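Halogenase PltM (Pseudomonas fluorescens, PDB 6BZN) is a flavin-dependent halogenase that halogenates phenolic compounds and accepts varied substrates and halides. Local coordinates at residues Met149-Lys153 against His154-Ser158. Sequence-based numbering, arbitrary orientation.
Sequences MIALK and HGAES
A156 and H154 fold back onto A151 and I150 in a Schellman motif, a worked example of how a helix is ended before a strand: helix 140-153 closes here and the chain passes through H154, G155 and A156 into strand 157-159, an outermost strand of the five-stranded parallel sheet of the Rossmann-type, FAD-binding part of the fold. G155 makes the reversal with a positive phi of 101°, where any CB would press against the carbonyl oxygen of H154. Two bonds point back into the last turn: A156 N to A151 O at 3.1 Å and G155 N to L152 O, also at 3.1 Å.

The tightly packed side lies toward the sheet and helix 33-44. A151 CB meets A156 CB at 4.0 Å, and A151 also touches A40 and I51. Beside this pair, I150 O accepts two bonds, from H154 N and from H154 ND1, which approach from opposite faces of its carbonyl plane. The side-chain bond is short, 2.9 Å from ND1 to I150 O, and nearly straight at 168°, with the oxygen almost in the imidazole plane. With CG beside its own backbone N (chi1 -75°), the ring turns back along the helix, and I150 CG2 lies next to ND1 and CE1. An alanine here would remove the imidazole, and would probably leave I150 O with the backbone donor alone of the two and I150 CG2 without the ring beside it.

The outer surface is looser and wetter. K153 is exposed, its amine salt-bridged to E85 in helix 84-88, which also touches I150; on another side, exposed L152 lays CD2 alongside S158 CB at 3.8 Å. Between the last helical turn and the link to the strand, one water donates to both L152 O and A156 O, 2.7 Å from each.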
loop_
_atom_site.group_PDB
_atom_site.type_symbol
_atom_site.label_atom_id
_atom_site.label_comp_id
_atom_site.label_asym_id
_atom_site.label_seq_id
_atom_site.Cartn_x
_atom_site.Cartn_y
_atom_site.Cartn_z
ATOM N N MET A 149 10.488 9.114 -15.583
ATOM C CA MET A 149 10.593 10.222 -16.531
ATOM C C MET A 149 10.442 11.577 -15.825
ATOM O O MET A 149 11.150 12.528 -16.171
ATOM C CB MET A 149 9.604 10.085 -17.673
ATOM C CG MET A 149 9.848 8.882 -18.562
ATOM S SD MET A 149 8.454 8.662 -19.695
ATOM C CE MET A 149 8.736 6.974 -20.241
ATOM N N ILE A 150 9.571 11.663 -14.818
ATOM C CA ILE A 150 9.471 12.900 -14.017
ATOM C C ILE A 150 10.843 13.258 -13.433
ATOM O O ILE A 150 11.305 14.393 -13.561
ATOM C CB ILE A 150 8.461 12.812 -12.848
ATOM C CG1 ILE A 150 7.056 12.486 -13.372
ATOM C CG2 ILE A 150 8.448 14.140 -12.084
ATOM C CD1 ILE A 150 5.989 12.324 -12.309
ATOM N N ALA A 151 11.474 12.285 -12.780
ATOM C CA ALA A 151 12.779 12.503 -12.149
ATOM C C ALA A 151 13.845 12.943 -13.149
ATOM O O ALA A 151 14.602 13.890 -12.891
ATOM C CB ALA A 151 13.236 11.252 -11.443
ATOM N N LEU A 152 13.900 12.247 -14.281
ATOM C CA LEU A 152 14.899 12.545 -15.319
ATOM C C LEU A 152 14.743 13.962 -15.872
ATOM O O LEU A 152 15.730 14.667 -16.115
ATOM C CB LEU A 152 14.787 11.532 -16.468
ATOM C CG LEU A 152 15.216 10.111 -16.114
ATOM C CD1 LEU A 152 14.803 9.106 -17.188
ATOM C CD2 LEU A 152 16.716 10.064 -15.909
ATOM N N LYS A 153 13.497 14.368 -16.076
ATOM C CA LYS A 153 13.208 15.705 -16.611
ATOM C C LYS A 153 13.559 16.819 -15.624
ATOM O O LYS A 153 13.767 17.966 -16.026
ATOM C CB LYS A 153 11.746 15.804 -17.040
ATOM C CG LYS A 153 11.431 14.970 -18.277
ATOM C CD LYS A 153 10.002 15.150 -18.769
ATOM C CE LYS A 153 8.978 14.669 -17.761
ATOM N NZ LYS A 153 7.607 14.945 -18.251
ATOM N N HIS A 154 13.602 16.485 -14.337
ATOM C CA HIS A 154 14.038 17.424 -13.305
ATOM C C HIS A 154 15.525 17.365 -12.992
ATOM O O HIS A 154 15.979 18.067 -12.099
ATOM C CB HIS A 154 13.215 17.235 -12.041
ATOM C CG HIS A 154 11.843 17.794 -12.158
ATOM N ND1 HIS A 154 10.787 17.063 -12.648
ATOM C CD2 HIS A 154 11.362 19.032 -11.901
ATOM C CE1 HIS A 154 9.706 17.818 -12.667
ATOM N NE2 HIS A 154 10.027 19.016 -12.212
ATOM N N GLY A 155 16.289 16.559 -13.727
ATOM C CA GLY A 155 17.745 16.544 -13.591
ATOM C C GLY A 155 18.359 15.419 -12.783
ATOM O O GLY A 155 19.588 15.354 -12.678
ATOM N N ALA A 156 17.546 14.513 -12.226
ATOM C CA ALA A 156 18.088 13.324 -11.582
ATOM C C ALA A 156 18.800 12.470 -12.635
ATOM O O ALA A 156 18.303 12.329 -13.756
ATOM C CB ALA A 156 16.985 12.520 -10.903
ATOM N N GLU A 157 19.987 11.967 -12.303
ATOM C CA GLU A 157 20.677 10.995 -13.150
ATOM C C GLU A 157 20.216 9.599 -12.766
ATOM O O GLU A 157 19.931 9.341 -11.599
ATOM C CB GLU A 157 22.195 11.116 -13.015
ATOM C CG GLU A 157 22.982 10.175 -13.925
ATOM C CD GLU A 157 24.495 10.274 -13.753
ATOM O OE1 GLU A 157 24.977 11.355 -13.302
ATOM O OE2 GLU A 157 25.179 9.256 -14.079
ATOM N N SER A 158 20.150 8.714 -13.757
ATOM C CA SER A 158 19.710 7.334 -13.568
ATOM C C SER A 158 20.650 6.398 -14.316
ATOM O O SER A 158 20.979 6.666 -15.470
ATOM C CB SER A 158 18.300 7.149 -14.104
ATOM O OG SER A 158 17.941 5.782 -14.129
HETATM O O HOH W 1 18.350 13.857 -15.921
#